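Local coordinates for protein myosin-2 (PDB 6IXO) that carries organelles and other cargo along actin cables as a class V myosin motor, the piece here being its globular cargo-binding tail domain, at residues A177-E182 against R249-W254; R266-C271 against D278-L283; E301-L306 against L339-D344. All blocks are in the same frame, centred on the assembly; numbering follows the deposited sequence. Where two conformers were deposited one is given.

Contact 1 of 3, residues A177-E182 against R249-W254; sequences AVVISE and RNFLSW. With SO4 (sulfate ion), chain C.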
loop_
_atom_site.group_PDB
_atom_site.type_symbol
_atom_site.label_atom_id
_atom_site.label_comp_id
_atom_site.label_asym_id
_atom_site.label_seq_id
_atom_site.Cartn_x
_atom_site.Cartn_y
_atom_site.Cartn_z
ATOM N N ALA A 177 -12.328 1.327 -16.262
ATOM C CA ALA A 177 -13.292 2.066 -15.435
ATOM C C ALA A 177 -13.264 3.577 -15.708
ATOM O O ALA A 177 -14.311 4.215 -15.848
ATOM C CB ALA A 177 -12.998 1.793 -13.956
ATOM N N VAL A 178 -12.071 4.159 -15.754
ATOM C CA VAL A 178 -11.946 5.613 -15.913
ATOM C C VAL A 178 -12.131 6.049 -17.369
ATOM O O VAL A 178 -12.879 6.968 -17.653
ATOM C CB VAL A 178 -10.582 6.095 -15.386
ATOM C CG1 VAL A 178 -10.330 7.563 -15.696
ATOM C CG2 VAL A 178 -10.475 5.836 -13.839
ATOM N N VAL A 179 -11.433 5.362 -18.281
ATOM C CA VAL A 179 -11.313 5.826 -19.671
ATOM C C VAL A 179 -12.432 5.313 -20.562
ATOM O O VAL A 179 -12.952 6.030 -21.406
ATOM C CB VAL A 179 -9.928 5.408 -20.245
ATOM C CG1 VAL A 179 -9.784 5.831 -21.698
ATOM C CG2 VAL A 179 -8.811 6.069 -19.419
ATOM N N ILE A 180 -12.801 4.061 -20.384
ATOM C CA ILE A 180 -13.689 3.396 -21.333
ATOM C C ILE A 180 -15.144 3.296 -20.846
ATOM O O ILE A 180 -16.056 3.566 -21.615
ATOM C CB ILE A 180 -13.182 1.943 -21.653
ATOM C CG1 ILE A 180 -11.767 1.977 -22.232
ATOM C CG2 ILE A 180 -14.159 1.223 -22.617
ATOM C CD1 ILE A 180 -11.694 2.648 -23.628
ATOM N N SER A 181 -15.366 2.860 -19.596
ATOM C CA SER A 181 -16.744 2.617 -19.108
ATOM C C SER A 181 -17.561 3.907 -19.115
ATOM O O SER A 181 -17.063 4.985 -18.786
ATOM C CB SER A 181 -16.783 2.027 -17.688
ATOM O OG SER A 181 -16.608 3.044 -16.712
ATOM N N GLU A 182 -18.824 3.786 -19.502
ATOM C CA GLU A 182 -19.664 4.957 -19.608
ATOM C C GLU A 182 -20.387 5.200 -18.315
ATOM O O GLU A 182 -21.207 4.397 -17.881
ATOM C CB GLU A 182 -20.652 4.807 -20.766
ATOM C CG GLU A 182 -19.967 4.840 -22.112
ATOM C CD GLU A 182 -20.952 4.883 -23.256
ATOM O OE1 GLU A 182 -21.663 3.876 -23.460
ATOM O OE2 GLU A 182 -21.040 5.939 -23.924
ATOM N N ARG A 249 -7.332 8.426 -31.076
ATOM C CA ARG A 249 -7.494 9.400 -32.161
ATOM C C ARG A 249 -8.904 9.482 -32.672
ATOM O O ARG A 249 -9.288 10.425 -33.410
ATOM C CB ARG A 249 -6.518 9.061 -33.310
ATOM C CG ARG A 249 -5.115 9.309 -32.851
ATOM C CD ARG A 249 -4.100 8.952 -33.865
ATOM N NE ARG A 249 -4.075 9.972 -34.899
ATOM C CZ ARG A 249 -3.016 10.191 -35.665
ATOM N NH1 ARG A 249 -3.054 11.129 -36.608
ATOM N NH2 ARG A 249 -1.918 9.465 -35.475
ATOM N N ASN A 250 -9.730 8.527 -32.292
ATOM C CA ASN A 250 -11.119 8.688 -32.766
ATOM C C ASN A 250 -12.075 8.511 -31.578
ATOM O O ASN A 250 -12.947 7.639 -31.593
ATOM C CB ASN A 250 -11.410 7.683 -33.891
ATOM C CG ASN A 250 -12.805 7.822 -34.439
ATOM O OD1 ASN A 250 -13.399 8.893 -34.354
ATOM N ND2 ASN A 250 -13.344 6.738 -34.992
ATOM N N PHE A 251 -11.904 9.340 -30.543
ATOM C CA PHE A 251 -12.503 9.020 -29.255
ATOM C C PHE A 251 -12.771 10.242 -28.396
ATOM O O PHE A 251 -13.792 10.324 -27.713
ATOM C CB PHE A 251 -11.550 8.060 -28.530
ATOM C CG PHE A 251 -12.034 7.568 -27.189
ATOM C CD1 PHE A 251 -12.880 6.467 -27.099
ATOM C CD2 PHE A 251 -11.579 8.168 -26.007
ATOM C CE1 PHE A 251 -13.281 5.979 -25.846
ATOM C CE2 PHE A 251 -11.954 7.668 -24.760
ATOM C CZ PHE A 251 -12.802 6.563 -24.687
ATOM N N LEU A 252 -11.832 11.175 -28.401
ATOM C CA LEU A 252 -11.925 12.347 -27.530
ATOM C C LEU A 252 -12.965 13.305 -28.122
ATOM O O LEU A 252 -12.926 13.601 -29.301
ATOM C CB LEU A 252 -10.566 13.037 -27.408
ATOM C CG LEU A 252 -9.395 12.110 -26.984
ATOM C CD1 LEU A 252 -8.116 12.829 -27.280
ATOM C CD2 LEU A 252 -9.550 11.847 -25.461
ATOM N N SER A 253 -13.916 13.721 -27.298
ATOM C CA SER A 253 -15.083 14.474 -27.749
ATOM C C SER A 253 -15.676 15.156 -26.521
ATOM O O SER A 253 -15.308 14.837 -25.365
ATOM C CB SER A 253 -16.133 13.571 -28.374
ATOM O OG SER A 253 -16.718 12.719 -27.377
ATOM N N TRP A 254 -16.597 16.065 -26.765
ATOM C CA TRP A 254 -17.297 16.687 -25.662
ATOM C C TRP A 254 -18.012 15.660 -24.772
ATOM O O TRP A 254 -17.895 15.693 -23.516
ATOM C CB TRP A 254 -18.301 17.722 -26.202
ATOM C CG TRP A 254 -19.046 18.394 -25.086
ATOM C CD1 TRP A 254 -18.695 19.566 -24.446
ATOM C CD2 TRP A 254 -20.262 17.941 -24.467
ATOM N NE1 TRP A 254 -19.619 19.850 -23.454
ATOM C CE2 TRP A 254 -20.580 18.868 -23.435
ATOM C CE3 TRP A 254 -21.101 16.840 -24.665
ATOM C CZ2 TRP A 254 -21.731 18.738 -22.623
ATOM C CZ3 TRP A 254 -22.240 16.707 -23.845
ATOM C CH2 TRP A 254 -22.536 17.647 -22.836
HETATM S S SO4 C . 0.555 11.361 -36.817
HETATM O O1 SO4 C . 1.822 11.862 -37.340
HETATM O O2 SO4 C . -0.413 11.230 -37.901
HETATM O O3 SO4 C . 0.763 10.061 -36.188
HETATM O O4 SO4 C . 0.035 12.291 -35.818
#
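Phe251 reaches out of a loop to meet the last turn of a helix, where the edge of its ring faces the backbone carbonyl of Val179. The oxygen lies in the ring plane, with Val179 O 3.3 Å from Phe251 CZ, so the slightly positive rim of the ring, and not its pi cloud, meets the carbonyl. Two aliphatic groups add to this. Val179 CG1 comes within 4.2 Å of Phe251 CE2, and the end of Ile180, its CD1, approaches CZ obliquely. With CG anti to the backbone N (chi1 -178°), the Phe251 side chain extends from its loop until the CZ edge of the ring reaches Val179, making one ring the whole of the bridge between 177-182 and 249-254.

A second shell surrounds both partners. Ser181, the first residue to leave helical geometry, turns its hydroxyl back to donate to Ala177 O, with OG 2.7 Å from that oxygen. Val178 O accepts from Asn263 and Ile180 O from Arg256, so side chains of helix 254-273 take up carbonyls at the close of helix 134-180. Arg256 also touches Phe251, and Lys248 makes a cation-pi contact with the ring. Two residues earlier in the loop, Arg249 grips a sulfate, probably from the crystallisation liquor, with two N-H groups: NH1 is 2.9 Å from sulfate O2 and NH2 2.8 Å from O3.

The contact thus ties the C-terminal end of the long helix 134-180 to the loop linking helices 223-247 and 254-273, with Val179 also leaning on Cys241 and Leu245 of helix 223-247.

Contact 2 of 3, residues R266-C271 against D278-L283; sequences RLEEWC and DGTECL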
loop_
_atom_site.group_PDB
_atom_site.type_symbol
_atom_site.label_atom_id
_atom_site.label_comp_id
_atom_site.label_asym_id
_atom_site.label_seq_id
_atom_site.Cartn_x
_atom_site.Cartn_y
_atom_site.Cartn_z
ATOM N N ARG A 266 -15.902 11.472 -9.213
ATOM C CA ARG A 266 -16.332 10.544 -8.159
ATOM C C ARG A 266 -15.121 10.097 -7.332
ATOM O O ARG A 266 -15.204 9.947 -6.124
ATOM C CB ARG A 266 -17.053 9.336 -8.749
ATOM C CG ARG A 266 -18.468 9.667 -9.298
ATOM C CD ARG A 266 -18.994 8.534 -10.188
ATOM N NE ARG A 266 -19.215 7.278 -9.459
ATOM C CZ ARG A 266 -19.601 6.145 -10.043
ATOM N NH1 ARG A 266 -19.820 6.112 -11.355
ATOM N NH2 ARG A 266 -19.780 5.051 -9.322
ATOM N N LEU A 267 -13.999 9.899 -7.991
ATOM C CA LEU A 267 -12.794 9.445 -7.285
ATOM C C LEU A 267 -12.261 10.590 -6.444
ATOM O O LEU A 267 -11.882 10.419 -5.286
ATOM C CB LEU A 267 -11.741 8.940 -8.282
ATOM C CG LEU A 267 -10.531 8.217 -7.677
ATOM C CD1 LEU A 267 -10.947 7.058 -6.723
ATOM C CD2 LEU A 267 -9.677 7.683 -8.829
ATOM N N GLU A 268 -12.279 11.788 -6.992
ATOM C CA GLU A 268 -11.878 12.968 -6.222
ATOM C C GLU A 268 -12.762 13.233 -4.994
ATOM O O GLU A 268 -12.267 13.644 -3.926
ATOM C CB GLU A 268 -11.858 14.182 -7.172
ATOM C CG GLU A 268 -11.383 15.491 -6.595
ATOM C CD GLU A 268 -11.569 16.642 -7.626
ATOM O OE1 GLU A 268 -12.481 16.533 -8.474
ATOM O OE2 GLU A 268 -10.803 17.627 -7.607
ATOM N N GLU A 269 -14.067 12.991 -5.118
ATOM C CA GLU A 269 -14.991 13.261 -4.008
ATOM C C GLU A 269 -14.793 12.180 -2.915
ATOM O O GLU A 269 -14.936 12.440 -1.739
ATOM C CB GLU A 269 -16.432 13.283 -4.514
ATOM C CG GLU A 269 -16.735 14.526 -5.357
ATOM C CD GLU A 269 -16.951 15.729 -4.471
ATOM O OE1 GLU A 269 -17.359 15.546 -3.278
ATOM O OE2 GLU A 269 -16.733 16.858 -4.950
ATOM N N TRP A 270 -14.462 10.970 -3.343
ATOM C CA TRP A 270 -14.134 9.917 -2.388
ATOM C C TRP A 270 -12.917 10.358 -1.541
ATOM O O TRP A 270 -12.906 10.202 -0.296
ATOM C CB TRP A 270 -13.851 8.580 -3.111
ATOM C CG TRP A 270 -13.421 7.504 -2.145
ATOM C CD1 TRP A 270 -14.227 6.614 -1.481
ATOM C CD2 TRP A 270 -12.092 7.240 -1.714
ATOM N NE1 TRP A 270 -13.468 5.803 -0.663
ATOM C CE2 TRP A 270 -12.152 6.160 -0.798
ATOM C CE3 TRP A 270 -10.843 7.794 -2.031
ATOM C CZ2 TRP A 270 -11.014 5.651 -0.164
ATOM C CZ3 TRP A 270 -9.704 7.266 -1.407
ATOM C CH2 TRP A 270 -9.808 6.218 -0.488
ATOM N N CYS A 271 -11.892 10.895 -2.208
ATOM C CA CYS A 271 -10.680 11.393 -1.534
ATOM C C CYS A 271 -11.029 12.399 -0.470
ATOM O O CYS A 271 -10.507 12.363 0.654
ATOM C CB CYS A 271 -9.724 12.020 -2.547
ATOM S SG CYS A 271 -8.954 10.795 -3.614
ATOM N N ASP A 278 -5.134 16.051 -0.792
ATOM C CA ASP A 278 -4.302 16.197 -1.987
ATOM C C ASP A 278 -4.730 15.281 -3.135
ATOM O O ASP A 278 -4.014 15.140 -4.143
ATOM C CB ASP A 278 -2.839 15.935 -1.628
ATOM C CG ASP A 278 -2.688 14.876 -0.553
ATOM O OD1 ASP A 278 -1.799 15.037 0.308
ATOM O OD2 ASP A 278 -3.458 13.891 -0.563
ATOM N N GLY A 279 -5.891 14.651 -2.987
ATOM C CA GLY A 279 -6.422 13.807 -4.053
ATOM C C GLY A 279 -6.584 14.576 -5.356
ATOM O O GLY A 279 -6.262 14.080 -6.434
ATOM N N THR A 280 -7.067 15.809 -5.259
ATOM C CA THR A 280 -7.222 16.655 -6.439
ATOM C C THR A 280 -5.872 16.814 -7.149
ATOM O O THR A 280 -5.779 16.654 -8.368
ATOM C CB THR A 280 -7.808 18.000 -6.046
ATOM O OG1 THR A 280 -9.135 17.778 -5.566
ATOM C CG2 THR A 280 -7.862 18.944 -7.228
ATOM N N GLU A 281 -4.808 17.043 -6.380
ATOM C CA GLU A 281 -3.473 17.200 -6.970
ATOM C C GLU A 281 -2.964 15.920 -7.680
ATOM O O GLU A 281 -2.405 15.995 -8.785
ATOM C CB GLU A 281 -2.473 17.644 -5.899
ATOM C CG GLU A 281 -1.031 17.553 -6.352
ATOM C CD GLU A 281 -0.063 18.107 -5.325
ATOM O OE1 GLU A 281 -0.392 18.074 -4.116
ATOM O OE2 GLU A 281 1.021 18.581 -5.734
ATOM N N CYS A 282 -3.186 14.756 -7.074
ATOM C CA CYS A 282 -2.830 13.491 -7.708
ATOM C C CYS A 282 -3.557 13.224 -9.045
ATOM O O CYS A 282 -3.084 12.398 -9.825
ATOM C CB CYS A 282 -3.133 12.321 -6.791
ATOM S SG CYS A 282 -2.250 12.399 -5.206
ATOM N N LEU A 283 -4.710 13.853 -9.286
ATOM C CA LEU A 283 -5.512 13.455 -10.467
ATOM C C LEU A 283 -5.537 14.560 -11.497
ATOM O O LEU A 283 -6.390 14.580 -12.406
ATOM C CB LEU A 283 -6.958 13.092 -10.060
ATOM C CG LEU A 283 -7.114 11.919 -9.078
ATOM C CD1 LEU A 283 -8.508 11.919 -8.431
ATOM C CD2 LEU A 283 -6.846 10.627 -9.821
#
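The hydroxyl of Thr280 donates a short hydrogen bond to the carboxylate of Glu268, with Thr280 OG1 2.6 Å from Glu268 OE2. It uses the anti lone pair of OE2, the one turned away from the other carboxylate oxygen. Glu268 gets there by stretching out: CG is anti to the backbone N (chi1 -176°) and the next bond is extended as well (chi2 -174°), which takes the carboxylate across to the short helix 279-282. The same oxygen also has the threonine methyl close by, Thr280 CG2 lying 3.2 Å from OE2.

Beneath this polar link the two segments close on each other through small and aliphatic groups. Cys271 SG is 4.0 Å from Gly279 CA, and the CA atoms of Cys271 and Gly279 are 5.5 Å apart, the nearest such pair of the two segments. The glycine makes room for Cys271, whose CB points toward segment 278-283; a CB on residue 279 would clash with it. At the far end of the short helix Leu283 points back toward helix 254-273. Its CD1 rests 4.0 Å from Glu268 N, against the helix backbone, while CD2 meets Leu267 CD2 at 4.2 Å. Ile287 of helix 284-294 touches both Glu268 and Thr280, and Leu234 of helix 223-247 packs on Cys271.

The contact folds the short helix 279-282 back onto the later turns of helix 254-273, within the DIL domain, apolar inside with one hydrogen bond between the partly exposed Glu268 and Thr280. With the hydroxyl as donor to OE2, the bond is consistent with an ionised carboxylate.

Contact 3 of 3, residues E301-L306 against L339-D344; sequences EDIDIL and LRYVAD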
loop_
_atom_site.group_PDB
_atom_site.type_symbol
_atom_site.label_atom_id
_atom_site.label_comp_id
_atom_site.label_asym_id
_atom_site.label_seq_id
_atom_site.Cartn_x
_atom_site.Cartn_y
_atom_site.Cartn_z
ATOM N N GLU A 301 -8.006 33.617 -27.500
ATOM C CA GLU A 301 -8.147 33.799 -26.063
ATOM C C GLU A 301 -8.615 32.524 -25.358
ATOM O O GLU A 301 -8.185 32.237 -24.226
ATOM C CB GLU A 301 -9.109 34.937 -25.759
ATOM C CG GLU A 301 -9.037 35.360 -24.313
ATOM C CD GLU A 301 -10.157 36.287 -23.933
ATOM O OE1 GLU A 301 -10.952 36.650 -24.827
ATOM O OE2 GLU A 301 -10.244 36.648 -22.741
ATOM N N ASP A 302 -9.496 31.770 -26.015
ATOM C CA ASP A 302 -9.918 30.467 -25.496
ATOM C C ASP A 302 -8.702 29.599 -25.209
ATOM O O ASP A 302 -8.621 28.895 -24.184
ATOM C CB ASP A 302 -10.826 29.734 -26.492
ATOM C CG ASP A 302 -12.255 30.268 -26.515
ATOM O OD1 ASP A 302 -12.663 30.994 -25.585
ATOM O OD2 ASP A 302 -12.979 29.927 -27.474
ATOM N N ILE A 303 -7.761 29.633 -26.140
ATOM C CA ILE A 303 -6.586 28.790 -26.007
ATOM C C ILE A 303 -5.680 29.343 -24.906
ATOM O O ILE A 303 -5.138 28.573 -24.127
ATOM C CB ILE A 303 -5.843 28.655 -27.357
ATOM C CG1 ILE A 303 -6.739 27.919 -28.371
ATOM C CG2 ILE A 303 -4.547 27.902 -27.189
ATOM C CD1 ILE A 303 -7.245 26.533 -27.873
ATOM N N ASP A 304 -5.543 30.662 -24.801
ATOM C CA ASP A 304 -4.731 31.216 -23.721
ATOM C C ASP A 304 -5.346 30.889 -22.362
ATOM O O ASP A 304 -4.625 30.599 -21.404
ATOM C CB ASP A 304 -4.546 32.730 -23.867
ATOM C CG ASP A 304 -3.693 33.107 -25.073
ATOM O OD1 ASP A 304 -2.857 32.277 -25.488
ATOM O OD2 ASP A 304 -3.863 34.228 -25.606
ATOM N N ILE A 305 -6.673 30.915 -22.275
ATOM C CA ILE A 305 -7.347 30.573 -21.023
ATOM C C ILE A 305 -7.181 29.073 -20.693
ATOM O O ILE A 305 -6.916 28.697 -19.544
ATOM C CB ILE A 305 -8.845 30.940 -21.083
ATOM C CG1 ILE A 305 -9.017 32.456 -21.184
ATOM C CG2 ILE A 305 -9.592 30.424 -19.862
ATOM C CD1 ILE A 305 -10.395 32.879 -21.684
ATOM N N LEU A 306 -7.344 28.237 -21.713
ATOM C CA LEU A 306 -7.194 26.795 -21.584
ATOM C C LEU A 306 -5.800 26.443 -21.046
ATOM O O LEU A 306 -5.638 25.541 -20.224
ATOM C CB LEU A 306 -7.441 26.126 -22.936
ATOM C CG LEU A 306 -7.147 24.633 -23.053
ATOM C CD1 LEU A 306 -8.151 23.858 -22.217
ATOM C CD2 LEU A 306 -7.217 24.197 -24.505
ATOM N N LEU A 339 -5.656 25.778 -34.551
ATOM C CA LEU A 339 -4.717 24.659 -34.647
ATOM C C LEU A 339 -3.299 25.158 -34.927
ATOM O O LEU A 339 -2.329 24.635 -34.382
ATOM C CB LEU A 339 -5.150 23.658 -35.730
ATOM C CG LEU A 339 -6.413 22.811 -35.480
ATOM C CD1 LEU A 339 -6.735 21.923 -36.677
ATOM C CD2 LEU A 339 -6.279 21.945 -34.212
ATOM N N ARG A 340 -3.158 26.186 -35.757
ATOM C CA ARG A 340 -1.814 26.666 -36.053
ATOM C C ARG A 340 -1.293 27.490 -34.882
ATOM O O ARG A 340 -0.095 27.511 -34.625
ATOM C CB ARG A 340 -1.774 27.465 -37.376
ATOM C CG ARG A 340 -2.247 28.908 -37.341
ATOM C CD ARG A 340 -2.102 29.553 -38.758
ATOM N NE ARG A 340 -2.404 28.570 -39.798
ATOM C CZ ARG A 340 -3.518 28.548 -40.528
ATOM N NH1 ARG A 340 -4.444 29.489 -40.375
ATOM N NH2 ARG A 340 -3.698 27.589 -41.429
ATOM N N TYR A 341 -2.188 28.153 -34.157
ATOM C CA TYR A 341 -1.774 28.868 -32.957
ATOM C C TYR A 341 -1.153 27.908 -31.946
ATOM O O TYR A 341 -0.079 28.164 -31.385
ATOM C CB TYR A 341 -2.956 29.585 -32.326
ATOM C CG TYR A 341 -2.601 30.388 -31.091
ATOM C CD1 TYR A 341 -1.641 31.384 -31.142
ATOM C CD2 TYR A 341 -3.253 30.173 -29.885
ATOM C CE1 TYR A 341 -1.324 32.136 -30.020
ATOM C CE2 TYR A 341 -2.944 30.922 -28.754
ATOM C CZ TYR A 341 -1.976 31.902 -28.830
ATOM O OH TYR A 341 -1.654 32.656 -27.722
ATOM N N VAL A 342 -1.844 26.799 -31.717
ATOM C CA VAL A 342 -1.353 25.785 -30.799
ATOM C C VAL A 342 -0.021 25.195 -31.281
ATOM O O VAL A 342 0.921 25.079 -30.498
ATOM C CB VAL A 342 -2.375 24.670 -30.628
ATOM C CG1 VAL A 342 -1.746 23.488 -29.929
ATOM C CG2 VAL A 342 -3.583 25.187 -29.859
ATOM N N ALA A 343 0.051 24.843 -32.566
ATOM C CA ALA A 343 1.259 24.242 -33.144
ATOM C C ALA A 343 2.444 25.197 -33.032
ATOM O O ALA A 343 3.583 24.776 -32.827
ATOM C CB ALA A 343 1.026 23.853 -34.603
ATOM N N ASP A 344 2.161 26.488 -33.149
ATOM C CA ASP A 344 3.192 27.499 -32.985
ATOM C C ASP A 344 3.618 27.648 -31.525
ATOM O O ASP A 344 4.786 27.934 -31.256
ATOM C CB ASP A 344 2.722 28.838 -33.552
ATOM C CG ASP A 344 2.778 28.868 -35.070
ATOM O OD1 ASP A 344 3.688 28.219 -35.634
ATOM O OD2 ASP A 344 1.912 29.523 -35.699
#
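With CG anti to the backbone N (chi1 -178°), Tyr341 extends its ring between two helices so that its OH reaches Asp304, which, with CG beside its own backbone N, brings its carboxylate up to the phenol. The pair joins two helices of the all-helical cargo-binding tail, 300-309 and 336-350, whose short segments run in broadly the same direction, crossing at -41° with their axes 10.7 Å apart.

Beside the polar link lies an apolar one. The CB and CG2 of Ile303 meet the ring of Tyr341 along its CD2-CE2 side, CB in the ring plane, so the isoleucine abuts an edge and does not cover a face; CG2 is 3.8 Å from Tyr341 CD2. That same methyl also reaches Val342, with Ile303 CG2 3.9 Å from Val342 CG2, and so serves both residues of the second helix. Were Tyr341 an alanine, the Asp304 carboxylate would probably lose its phenol partner and a gap would be likely to open beside Ile303. Helix 315-323 flanks the pair, Gln319 touching Val342, and Asp302 forms a salt bridge with Arg296 on the first helix's N-terminal side.

At the ring's tip, the phenol donates to the syn lone pair of Asp304 OD1, with Tyr341 OH only 2.6 Å from it and the carboxylate turned 68° from the ring plane.

Overall arrangement
The three contacts follow one another along the chain, each closing before the next opens, and all lie on one side of the chain's centre. Helix 254-273 connects the first two: the loop of contact 1 leads into its start and contact 2 uses its later turns, the centres being about 19 Å apart with nearest atoms about 5 Å away. Contact 3 is more remote, its centre about 23 Å from that of contact 1 and about 28 Å from that of contact 2, and about 41 Å from the chain's centre. Contact 2 is the buried one; contacts 1 and 3 are partly buried. The sulfate, probably from the crystallisation liquor, is bound by Arg249 of the contact 1 loop.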